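Local coordinates for protein yersinopine synthase (Yersinia pestis, PDB 6C4M) that catalyses the NADPH-dependent reductive condensation of pyruvate with an amino-acid-derived intermediate, the last step in making the metallophore yersinopine, at residues E60-Y65 with D92-Q97; T71-G76 with P201-T206; D104-I109 with L129-S134; K207-R212 with A235-D240. All blocks are in the same frame, centred on the assembly; numbering follows the deposited sequence.

How the contacts relate
All four contacts reach the same mixed sheet. Contact 3 is the most buried. The other three are partly buried, with charged or polar groups at their margins. Contacts 2 and 4 share the strand 203-217: contact 2 pairs its start with strand 71-76, and contact 4 joins its middle to the turn before strand 240-243. Contact 1 lays helix 57-68 against strand 93-95, and it touches contact 2 through Tyr65, whose OH lies 2.7 Å from Thr71 O. Contact 1 relies on a salt bridge and a tyrosine ring. Contact 2 depends on regular backbone bonds. Contact 3 combines backbone bonds with leucine packing, and contact 4 adds an aromatic stack.

Contact 1. Residues E60-Y65 with D92-Q97; sequences ERLKQY and DCYIDQ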
# COMPACT_ATOMS: atom_id res chain seq x y z
N GLU A 60 -33.90 24.30 -10.99
CA GLU A 60 -35.12 24.53 -11.74
C GLU A 60 -35.99 23.28 -11.79
O GLU A 60 -37.21 23.35 -11.65
CB GLU A 60 -34.79 25.02 -13.15
CG GLU A 60 -35.97 25.64 -13.87
CD GLU A 60 -36.40 26.97 -13.26
OE1 GLU A 60 -35.54 27.65 -12.66
OE2 GLU A 60 -37.59 27.34 -13.38
N ARG A 61 -35.37 22.12 -12.02
CA ARG A 61 -36.17 20.90 -12.11
C ARG A 61 -36.79 20.55 -10.76
O ARG A 61 -37.92 20.04 -10.71
CB ARG A 61 -35.30 19.74 -12.62
CG ARG A 61 -36.10 18.56 -13.16
CD ARG A 61 -35.31 17.72 -14.16
NE ARG A 61 -34.73 16.52 -13.55
CZ ARG A 61 -33.44 16.35 -13.24
NH1 ARG A 61 -32.54 17.29 -13.48
NH2 ARG A 61 -33.06 15.20 -12.70
N LEU A 62 -36.08 20.82 -9.67
CA LEU A 62 -36.62 20.60 -8.33
C LEU A 62 -37.68 21.64 -8.00
O LEU A 62 -38.68 21.34 -7.33
CB LEU A 62 -35.49 20.63 -7.30
CG LEU A 62 -35.85 20.55 -5.81
CD1 LEU A 62 -36.38 19.17 -5.48
CD2 LEU A 62 -34.62 20.90 -4.94
N LYS A 63 -37.47 22.88 -8.46
CA LYS A 63 -38.48 23.91 -8.29
C LYS A 63 -39.78 23.49 -8.96
O LYS A 63 -40.86 23.60 -8.39
CB LYS A 63 -37.99 25.23 -8.85
CG LYS A 63 -38.98 26.39 -8.68
CD LYS A 63 -38.44 27.66 -9.36
CE LYS A 63 -39.20 28.91 -8.92
NZ LYS A 63 -38.68 30.11 -9.64
N GLN A 64 -39.68 23.00 -10.20
CA GLN A 64 -40.87 22.54 -10.92
C GLN A 64 -41.50 21.36 -10.20
O GLN A 64 -42.72 21.33 -9.98
CB GLN A 64 -40.49 22.15 -12.35
CG GLN A 64 -40.04 23.31 -13.19
CD GLN A 64 -39.52 22.88 -14.55
OE1 GLN A 64 -39.39 21.68 -14.83
NE2 GLN A 64 -39.20 23.85 -15.39
N TYR A 65 -40.70 20.35 -9.86
CA TYR A 65 -41.25 19.18 -9.20
C TYR A 65 -42.02 19.56 -7.94
O TYR A 65 -43.13 19.08 -7.70
CB TYR A 65 -40.13 18.19 -8.87
CG TYR A 65 -40.55 17.20 -7.82
CD1 TYR A 65 -41.18 16.01 -8.17
CD2 TYR A 65 -40.35 17.46 -6.47
CE1 TYR A 65 -41.58 15.10 -7.22
CE2 TYR A 65 -40.75 16.55 -5.51
CZ TYR A 65 -41.36 15.38 -5.89
OH TYR A 65 -41.76 14.48 -4.93
N ASP A 92 -42.69 23.22 2.92
CA ASP A 92 -43.78 24.19 2.99
C ASP A 92 -43.50 25.43 2.17
O ASP A 92 -44.44 26.14 1.78
CB ASP A 92 -44.01 24.59 4.45
CG ASP A 92 -44.36 23.38 5.32
OD1 ASP A 92 -45.50 22.89 5.19
OD2 ASP A 92 -43.48 22.91 6.08
N CYS A 93 -42.23 25.70 1.88
CA CYS A 93 -41.88 26.87 1.10
C CYS A 93 -40.59 26.57 0.36
O CYS A 93 -39.63 26.08 0.97
CB CYS A 93 -41.71 28.08 2.02
SG CYS A 93 -41.25 29.57 1.18
N TYR A 94 -40.56 26.83 -0.94
CA TYR A 94 -39.36 26.67 -1.74
C TYR A 94 -39.11 27.97 -2.49
O TYR A 94 -40.04 28.55 -3.06
CB TYR A 94 -39.48 25.51 -2.73
CG TYR A 94 -38.24 25.24 -3.57
CD1 TYR A 94 -38.05 25.86 -4.79
CD2 TYR A 94 -37.28 24.33 -3.14
CE1 TYR A 94 -36.91 25.59 -5.57
CE2 TYR A 94 -36.17 24.07 -3.87
CZ TYR A 94 -35.98 24.70 -5.09
OH TYR A 94 -34.86 24.41 -5.84
N ILE A 95 -37.86 28.44 -2.44
CA ILE A 95 -37.43 29.65 -3.12
C ILE A 95 -36.14 29.37 -3.88
O ILE A 95 -35.39 28.44 -3.56
CB ILE A 95 -37.21 30.82 -2.15
CG1 ILE A 95 -36.27 30.38 -1.03
CG2 ILE A 95 -38.57 31.33 -1.63
CD1 ILE A 95 -35.83 31.51 -0.08
N ASP A 96 -35.89 30.20 -4.89
CA ASP A 96 -34.65 30.13 -5.65
C ASP A 96 -33.99 31.50 -5.76
O ASP A 96 -33.09 31.67 -6.56
CB ASP A 96 -34.90 29.55 -7.04
CG ASP A 96 -35.69 30.47 -7.94
OD1 ASP A 96 -36.17 31.50 -7.44
OD2 ASP A 96 -35.83 30.14 -9.14
N GLN A 97 -34.40 32.45 -4.95
CA GLN A 97 -33.75 33.75 -4.85
C GLN A 97 -33.62 34.07 -3.37
O GLN A 97 -34.62 34.02 -2.64
CB GLN A 97 -34.54 34.87 -5.57
CG GLN A 97 -34.46 34.86 -7.09
CD GLN A 97 -33.02 34.84 -7.63
OE1 GLN A 97 -32.14 35.58 -7.17
NE2 GLN A 97 -32.77 33.96 -8.59
O HOH W 1 -34.80 27.57 -9.91
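Lys63 reaches out from helix 57-68 and meets two residues of 92-97 in turn. Its CB sits 3.5 Å from Tyr94 CE1, and CG stays beside the same side of the ring. With CG anti to the backbone N (chi1 -178°) and the rest of the chain extended, the lysine crosses the tyrosine at about a right angle and carries on to Asp96. CD and CE pass Asp96 OD2, and NZ ends the run with a salt bridge of 2.9 Å to Asp96 OD2. The ammonium comes from above the carboxylate, 52° out of its plane. Leu62 approaches the Tyr94 ring obliquely from the same side of the ring plane as Lys63, with CD2 3.7 Å from Tyr94 CE2 and 3.6 Å from Tyr94 OH. Glu60 adds a second acid: its OE1 is 4.3 Å from Asp96 OD2, and a water lies between these two oxygens. Tyr94 also packs on Asn53, an NADP(+)-binding residue, and Leu62 lies near Ala30, another. The contact thus lies beside the NADP(+) site of a Rossmann-type fold. The Lys63 charge probably offsets the repulsion between the two acids.

Contact 2. Residues T71-G76 with P201-T206; sequences TLYLQG and PYRAYT
Four backbone hydrogen bonds join Thr71-Gly76 to Pro201-Thr206. Tyr73 uses both its groups: its N donates to Tyr202 O at 2.9 Å, and its O accepts from Ala204 N at 2.9 Å. Gln75 repeats the pattern, its N giving to Ala204 O at 3.1 Å and its O receiving Thr206 N at 2.9 Å. Between these bonds, CA-H groups also lean on carbonyls, as Tyr205 CA does on Gln75 O. Outside the backbone, the Tyr73 and Tyr202 rings lie side by side and point the same way. Tyr73 CD2 meets the edge of the Tyr202 ring at CD1, 4.0 Å away. Arg203 CG packs on Tyr73 CB. Leu72 CD2 touches Tyr202 CB at 3.9 Å. On the other face, with Ala204 and Thr206, Leu74 has CG anti to its backbone N (chi1 173°), which carries CD1 across to Thr206 OG1 at 3.5 Å. That hydroxyl is hydrogen-bonded to Gln36 and to Thr172, an NADP(+)-binding residue. Leu72, Leu74 and Ala204 pack against helix 32-44. This is a parallel strand pair, its two strands 23° apart, with one side covered by the helix that follows the glycine-rich turn of a Rossmann-type dinucleotide-binding fold.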
# COMPACT_ATOMS: atom_id res chain seq x y z
N THR A 71 -42.74 17.20 -1.80
CA THR A 71 -42.31 16.08 -0.96
C THR A 71 -40.94 15.58 -1.41
O THR A 71 -40.73 15.31 -2.59
CB THR A 71 -43.32 14.94 -1.02
OG1 THR A 71 -44.60 15.43 -0.60
CG2 THR A 71 -42.87 13.79 -0.14
N LEU A 72 -40.04 15.44 -0.44
CA LEU A 72 -38.74 14.83 -0.65
C LEU A 72 -38.75 13.41 -0.11
O LEU A 72 -39.51 13.09 0.81
CB LEU A 72 -37.65 15.65 0.04
CG LEU A 72 -37.65 17.13 -0.30
CD1 LEU A 72 -36.62 17.85 0.55
CD2 LEU A 72 -37.37 17.29 -1.78
N TYR A 73 -37.90 12.57 -0.69
CA TYR A 73 -37.85 11.14 -0.39
C TYR A 73 -36.43 10.73 -0.02
O TYR A 73 -35.46 11.20 -0.64
CB TYR A 73 -38.33 10.31 -1.58
CG TYR A 73 -39.79 10.55 -1.91
CD1 TYR A 73 -40.79 9.85 -1.25
CD2 TYR A 73 -40.17 11.50 -2.86
CE1 TYR A 73 -42.12 10.08 -1.53
CE2 TYR A 73 -41.50 11.72 -3.15
CZ TYR A 73 -42.48 11.00 -2.48
OH TYR A 73 -43.81 11.22 -2.75
N LEU A 74 -36.31 9.85 0.98
CA LEU A 74 -35.03 9.40 1.49
C LEU A 74 -35.10 7.90 1.78
O LEU A 74 -36.12 7.38 2.24
CB LEU A 74 -34.63 10.13 2.78
CG LEU A 74 -33.39 9.66 3.56
CD1 LEU A 74 -32.08 10.06 2.92
CD2 LEU A 74 -33.48 10.22 4.97
N GLN A 75 -33.98 7.22 1.53
CA GLN A 75 -33.84 5.81 1.86
C GLN A 75 -32.54 5.58 2.61
O GLN A 75 -31.50 6.15 2.27
CB GLN A 75 -33.88 4.92 0.62
CG GLN A 75 -35.22 4.97 -0.11
CD GLN A 75 -35.40 3.81 -1.07
OE1 GLN A 75 -36.48 3.23 -1.16
NE2 GLN A 75 -34.34 3.47 -1.80
N GLY A 76 -32.60 4.74 3.63
CA GLY A 76 -31.41 4.27 4.29
C GLY A 76 -30.90 2.99 3.64
O GLY A 76 -31.65 2.19 3.10
N PRO A 201 -33.85 14.89 -8.28
CA PRO A 201 -33.28 15.79 -7.26
C PRO A 201 -34.07 15.81 -5.97
O PRO A 201 -33.59 16.40 -5.00
CB PRO A 201 -33.27 17.15 -7.96
CG PRO A 201 -34.38 17.09 -8.94
CD PRO A 201 -34.43 15.65 -9.41
N TYR A 202 -35.22 15.16 -5.93
CA TYR A 202 -36.06 15.06 -4.74
C TYR A 202 -35.97 13.70 -4.06
O TYR A 202 -36.79 13.39 -3.19
CB TYR A 202 -37.51 15.36 -5.13
CG TYR A 202 -37.97 14.52 -6.30
CD1 TYR A 202 -38.54 13.27 -6.10
CD2 TYR A 202 -37.81 14.97 -7.60
CE1 TYR A 202 -38.95 12.49 -7.17
CE2 TYR A 202 -38.21 14.20 -8.68
CZ TYR A 202 -38.78 12.97 -8.46
OH TYR A 202 -39.18 12.23 -9.54
N ARG A 203 -35.00 12.87 -4.45
CA ARG A 203 -34.78 11.54 -3.90
C ARG A 203 -33.32 11.38 -3.52
O ARG A 203 -32.44 11.65 -4.35
CB ARG A 203 -35.13 10.43 -4.90
CG ARG A 203 -36.59 10.27 -5.22
CD ARG A 203 -36.79 9.11 -6.19
NE ARG A 203 -38.16 9.08 -6.70
CZ ARG A 203 -38.55 8.43 -7.80
NH1 ARG A 203 -37.67 7.75 -8.53
NH2 ARG A 203 -39.83 8.48 -8.16
N ALA A 204 -33.05 10.93 -2.31
CA ALA A 204 -31.69 10.72 -1.86
C ALA A 204 -31.61 9.40 -1.11
O ALA A 204 -32.62 8.79 -0.78
CB ALA A 204 -31.19 11.86 -0.98
N TYR A 205 -30.38 8.97 -0.85
CA TYR A 205 -30.18 7.78 -0.05
C TYR A 205 -28.93 7.97 0.79
O TYR A 205 -27.96 8.59 0.35
CB TYR A 205 -30.09 6.51 -0.92
CG TYR A 205 -28.77 6.31 -1.59
CD1 TYR A 205 -28.41 7.08 -2.69
CD2 TYR A 205 -27.88 5.34 -1.15
CE1 TYR A 205 -27.18 6.89 -3.33
CE2 TYR A 205 -26.65 5.14 -1.79
CZ TYR A 205 -26.31 5.91 -2.87
OH TYR A 205 -25.10 5.74 -3.49
N THR A 206 -29.00 7.50 2.01
CA THR A 206 -27.91 7.65 2.96
C THR A 206 -27.35 6.27 3.23
O THR A 206 -28.08 5.37 3.67
CB THR A 206 -28.39 8.32 4.24
OG1 THR A 206 -28.79 9.67 3.94
CG2 THR A 206 -27.28 8.32 5.28

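Contact 3. Residues D104-I109 with L129-S134; sequences DWQRLI and LPQLKS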
# COMPACT_ATOMS: atom_id res chain seq x y z
N ASP A 104 -40.95 34.72 8.93
CA ASP A 104 -40.86 34.39 10.34
C ASP A 104 -39.87 33.27 10.63
O ASP A 104 -39.86 32.76 11.76
CB ASP A 104 -42.26 34.02 10.87
CG ASP A 104 -42.79 32.73 10.25
OD1 ASP A 104 -42.00 32.03 9.55
OD2 ASP A 104 -43.98 32.40 10.46
N TRP A 105 -39.05 32.87 9.65
CA TRP A 105 -38.05 31.85 9.88
C TRP A 105 -37.21 32.20 11.11
O TRP A 105 -36.67 33.30 11.23
CB TRP A 105 -37.12 31.71 8.66
CG TRP A 105 -37.88 31.49 7.39
CD1 TRP A 105 -38.07 32.40 6.38
CD2 TRP A 105 -38.60 30.31 7.02
NE1 TRP A 105 -38.85 31.84 5.39
CE2 TRP A 105 -39.19 30.57 5.76
CE3 TRP A 105 -38.79 29.06 7.62
CZ2 TRP A 105 -39.96 29.62 5.09
CZ3 TRP A 105 -39.54 28.12 6.94
CH2 TRP A 105 -40.13 28.41 5.70
N GLN A 106 -37.05 31.22 12.00
CA GLN A 106 -36.23 31.41 13.20
C GLN A 106 -34.90 30.68 13.15
O GLN A 106 -34.02 30.98 13.97
CB GLN A 106 -37.01 31.00 14.43
CG GLN A 106 -38.29 31.84 14.54
CD GLN A 106 -38.97 31.74 15.87
OE1 GLN A 106 -38.34 31.41 16.87
NE2 GLN A 106 -40.25 32.07 15.91
N ARG A 107 -34.71 29.78 12.20
CA ARG A 107 -33.45 29.05 12.07
C ARG A 107 -33.13 28.97 10.58
O ARG A 107 -33.98 28.58 9.77
CB ARG A 107 -33.57 27.66 12.72
CG ARG A 107 -32.38 26.78 12.55
CD ARG A 107 -32.69 25.37 13.00
NE ARG A 107 -32.97 25.27 14.43
CZ ARG A 107 -34.08 24.73 14.94
NH1 ARG A 107 -35.04 24.27 14.15
NH2 ARG A 107 -34.21 24.63 16.26
N LEU A 108 -31.92 29.41 10.24
CA LEU A 108 -31.34 29.15 8.93
C LEU A 108 -30.25 28.09 9.07
O LEU A 108 -29.42 28.15 9.99
CB LEU A 108 -30.73 30.41 8.32
CG LEU A 108 -31.62 31.63 8.19
CD1 LEU A 108 -30.83 32.71 7.46
CD2 LEU A 108 -32.91 31.29 7.47
N ILE A 109 -30.26 27.13 8.16
CA ILE A 109 -29.20 26.12 8.10
C ILE A 109 -28.49 26.28 6.76
O ILE A 109 -29.13 26.18 5.70
CB ILE A 109 -29.73 24.69 8.30
CG1 ILE A 109 -30.52 24.60 9.63
CG2 ILE A 109 -28.54 23.71 8.27
CD1 ILE A 109 -31.16 23.26 9.94
N LEU A 129 -36.05 39.28 8.50
CA LEU A 129 -36.10 38.07 9.33
C LEU A 129 -36.12 38.54 10.78
O LEU A 129 -35.13 38.41 11.50
CB LEU A 129 -34.91 37.14 9.03
CG LEU A 129 -34.88 36.59 7.61
CD1 LEU A 129 -33.55 35.94 7.27
CD2 LEU A 129 -36.01 35.59 7.43
N PRO A 130 -37.26 39.08 11.25
CA PRO A 130 -37.31 39.68 12.59
C PRO A 130 -37.21 38.68 13.72
O PRO A 130 -36.83 39.06 14.84
CB PRO A 130 -38.67 40.40 12.61
CG PRO A 130 -39.51 39.63 11.60
CD PRO A 130 -38.54 39.19 10.54
N GLN A 131 -37.51 37.41 13.47
CA GLN A 131 -37.53 36.42 14.53
C GLN A 131 -36.38 35.42 14.42
O GLN A 131 -36.41 34.36 15.06
CB GLN A 131 -38.85 35.68 14.52
CG GLN A 131 -40.01 36.59 14.69
CD GLN A 131 -41.16 35.83 15.22
OE1 GLN A 131 -41.84 35.12 14.48
NE2 GLN A 131 -41.38 35.94 16.52
N LEU A 132 -35.38 35.75 13.63
CA LEU A 132 -34.23 34.87 13.45
C LEU A 132 -33.53 34.64 14.79
O LEU A 132 -33.12 35.60 15.45
CB LEU A 132 -33.26 35.48 12.44
CG LEU A 132 -32.01 34.63 12.19
CD1 LEU A 132 -32.39 33.27 11.57
CD2 LEU A 132 -31.06 35.40 11.28
N LYS A 133 -33.36 33.37 15.16
CA LYS A 133 -32.67 32.99 16.39
C LYS A 133 -31.34 32.25 16.19
O LYS A 133 -30.49 32.30 17.08
CB LYS A 133 -33.55 32.07 17.24
CG LYS A 133 -34.91 32.63 17.65
CD LYS A 133 -35.56 31.65 18.64
CE LYS A 133 -35.46 32.13 20.09
NZ LYS A 133 -36.64 32.98 20.48
N SER A 134 -31.17 31.51 15.10
CA SER A 134 -29.97 30.70 14.96
C SER A 134 -29.58 30.52 13.50
O SER A 134 -30.42 30.44 12.59
CB SER A 134 -30.15 29.35 15.63
OG SER A 134 -31.19 28.65 14.98
O HOH W 2 -37.71 35.82 11.15
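Asp104 meets Gln131 at the start of this contact, where its CB lies 3.8 Å from Gln131 OE1. Its carboxylate turns away to a salt bridge with Arg48. Trp105 follows, and its indole edge takes Leu129 CD2 in the ring plane, 3.9 Å from CD1. The Trp105 carbonyl does not bond the second segment directly. A water donates to Trp105 O and accepts from Gln131 N, joining the two backbones at the type I turn Leu129-Leu132. Gln106 does the most work. Its side chain lies over the turn, with CG 3.2 Å from Gln131 O, and its amide plane is turned 56° from that of Gln131. Its CG stands anti to the carbonyl carbon (chi1 -59°) and the chain is extended beyond, which lays OE1 alongside the Lys133 chain. The backbone O of Gln106 is gripped by two donors: Lys133 N at 2.8 Å and Ser134 N at 3.1 Å, the latter in the carbonyl plane. Here the loop gives way to regular pairing, and strands 107-110 and 134-137 run on as parallel neighbours in the central sheet of the Rossmann-type fold. Arg107 is paired with Ser134. Arg107 CG sits 3.3 Å from Ser134 OG, while its guanidinium reaches Glu226, and the serine hydroxyl is bonded to that same acid. Leu108 N then donates to Ser134 O at 3.0 Å. The side chain of Leu108 crosses Leu132 at about a right angle, and its CG touches Leu132 CD1 at 3.8 Å. Leu108 CD1 also approaches Leu129 CD1, and the Leu108 side chain packs on Leu26 of strand 25-28.

Contact 4. Residues K207-R212 with A235-D240; sequences KAFKQR and ARHHID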
# COMPACT_ATOMS: atom_id res chain seq x y z
N LYS A 207 -26.05 6.12 2.97
CA LYS A 207 -25.31 4.87 3.10
C LYS A 207 -24.72 4.66 4.48
O LYS A 207 -24.46 3.51 4.87
CB LYS A 207 -24.15 4.84 2.09
CG LYS A 207 -24.56 4.79 0.63
CD LYS A 207 -23.54 5.48 -0.32
CE LYS A 207 -22.11 5.01 -0.10
NZ LYS A 207 -21.17 5.62 -1.09
N ALA A 208 -24.49 5.73 5.23
CA ALA A 208 -23.76 5.63 6.49
C ALA A 208 -23.92 6.93 7.28
O ALA A 208 -24.11 8.00 6.69
CB ALA A 208 -22.28 5.33 6.21
N PHE A 209 -23.84 6.81 8.60
CA PHE A 209 -23.80 7.96 9.49
C PHE A 209 -22.42 8.04 10.15
O PHE A 209 -21.78 7.02 10.39
CB PHE A 209 -24.91 7.87 10.55
CG PHE A 209 -26.30 8.01 9.98
CD1 PHE A 209 -26.76 9.23 9.53
CD2 PHE A 209 -27.12 6.90 9.85
CE1 PHE A 209 -28.02 9.35 8.99
CE2 PHE A 209 -28.37 7.01 9.31
CZ PHE A 209 -28.84 8.23 8.88
N LYS A 210 -21.98 9.26 10.43
CA LYS A 210 -20.72 9.45 11.14
C LYS A 210 -20.87 9.01 12.59
O LYS A 210 -21.97 8.95 13.13
CB LYS A 210 -20.28 10.92 11.09
CG LYS A 210 -20.02 11.51 9.68
CD LYS A 210 -18.79 11.00 9.02
CE LYS A 210 -18.66 11.66 7.64
NZ LYS A 210 -17.60 10.99 6.77
N GLN A 211 -19.74 8.72 13.25
CA GLN A 211 -19.80 8.31 14.66
C GLN A 211 -19.84 9.51 15.60
O GLN A 211 -20.49 9.44 16.66
CB GLN A 211 -18.65 7.37 15.03
CG GLN A 211 -17.26 7.85 14.66
CD GLN A 211 -16.18 6.77 14.88
OE1 GLN A 211 -15.38 6.48 13.99
NE2 GLN A 211 -16.16 6.18 16.08
N ARG A 212 -19.14 10.60 15.28
CA ARG A 212 -19.29 11.80 16.08
C ARG A 212 -19.09 13.05 15.22
O ARG A 212 -18.47 13.02 14.15
CB ARG A 212 -18.33 11.81 17.28
CG ARG A 212 -16.85 11.84 17.02
CD ARG A 212 -16.12 11.58 18.37
NE ARG A 212 -15.96 10.14 18.63
CZ ARG A 212 -16.63 9.40 19.50
NH1 ARG A 212 -17.55 9.93 20.31
NH2 ARG A 212 -16.36 8.10 19.58
N ALA A 235 -28.84 12.29 17.61
CA ALA A 235 -28.91 11.09 18.44
C ALA A 235 -29.83 10.02 17.86
O ALA A 235 -29.68 8.84 18.19
CB ALA A 235 -29.38 11.45 19.86
N ARG A 236 -30.78 10.40 17.01
CA ARG A 236 -31.63 9.43 16.34
C ARG A 236 -30.85 8.46 15.46
O ARG A 236 -31.36 7.38 15.13
CB ARG A 236 -32.68 10.15 15.52
CG ARG A 236 -33.90 9.32 15.21
CD ARG A 236 -34.94 10.18 14.50
NE ARG A 236 -34.56 10.46 13.12
CZ ARG A 236 -35.05 9.84 12.06
NH1 ARG A 236 -35.94 8.87 12.19
NH2 ARG A 236 -34.64 10.17 10.84
N HIS A 237 -29.63 8.83 15.06
CA HIS A 237 -28.76 7.98 14.26
C HIS A 237 -27.52 7.56 15.04
O HIS A 237 -26.55 7.07 14.45
CB HIS A 237 -28.37 8.69 12.96
CG HIS A 237 -29.55 9.09 12.13
ND1 HIS A 237 -30.43 8.16 11.60
CD2 HIS A 237 -30.04 10.31 11.79
CE1 HIS A 237 -31.39 8.79 10.94
NE2 HIS A 237 -31.18 10.10 11.05
N HIS A 238 -27.56 7.72 16.36
CA HIS A 238 -26.49 7.28 17.24
C HIS A 238 -25.21 8.05 17.00
O HIS A 238 -24.12 7.56 17.27
CB HIS A 238 -26.23 5.77 17.11
CG HIS A 238 -27.46 4.95 17.34
ND1 HIS A 238 -28.53 5.41 18.07
CD2 HIS A 238 -27.81 3.71 16.91
CE1 HIS A 238 -29.47 4.49 18.10
NE2 HIS A 238 -29.06 3.45 17.40
N ILE A 239 -25.35 9.27 16.51
CA ILE A 239 -24.23 10.15 16.28
C ILE A 239 -23.94 10.88 17.58
O ILE A 239 -24.81 11.58 18.12
CB ILE A 239 -24.53 11.14 15.14
CG1 ILE A 239 -24.86 10.38 13.85
CG2 ILE A 239 -23.39 12.12 14.94
CD1 ILE A 239 -25.66 11.22 12.87
N ASP A 240 -22.72 10.77 18.07
CA ASP A 240 -22.34 11.53 19.24
C ASP A 240 -22.05 12.97 18.87
O ASP A 240 -21.52 13.26 17.80
CB ASP A 240 -21.12 10.91 19.92
CG ASP A 240 -21.45 9.58 20.56
OD1 ASP A 240 -22.60 9.42 21.01
OD2 ASP A 240 -20.57 8.69 20.58
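Gln211 O accepts from Asp240 N at 3.0 Å, a nearly straight bond whose donor is tilted from the carbonyl plane. Beside it, Arg212 CA-H leans on Asp240 O at 3.2 Å. The two side chains add a weak, poorly aligned salt bridge, with Arg212 NH1 3.3 Å from Asp240 OD2 and the guanidinium and carboxylate planes 27° apart. Arg212 and Asp240 form a parallel beta bridge, where strand 240-243 begins to pair with strand 203-217. The turn that leads into it starts where helix 225-235 ends in a Schellman motif. His238, with positive phi, is the C-prime residue: its N bonds Ala235 O, and Ile239 N bonds back to a carbonyl of the last helical turn. His237 lies in that turn and stacks on Phe209. The rings form an offset stack, with centroids 3.8 Å apart and planes at 14°. The imidazole lies over one phenyl face, so that His237 ND1 is 3.2 Å from Phe209 CZ, and His237 CB adds a CH-pi contact over the same ring. The imidazole rotation is fixed from both ends: NE2 is hydrogen-bonded to Asp40 and ND1 to Thr83. Ile239 packs beside the stack. Its CG1 is anti to the carbonyl carbon (chi1 -59°), which brings CD1 to 4.0 Å from Phe209 CD1 and lays CG1 against Lys210 O. Phe209 also packs on Ala170 of strand 170-173.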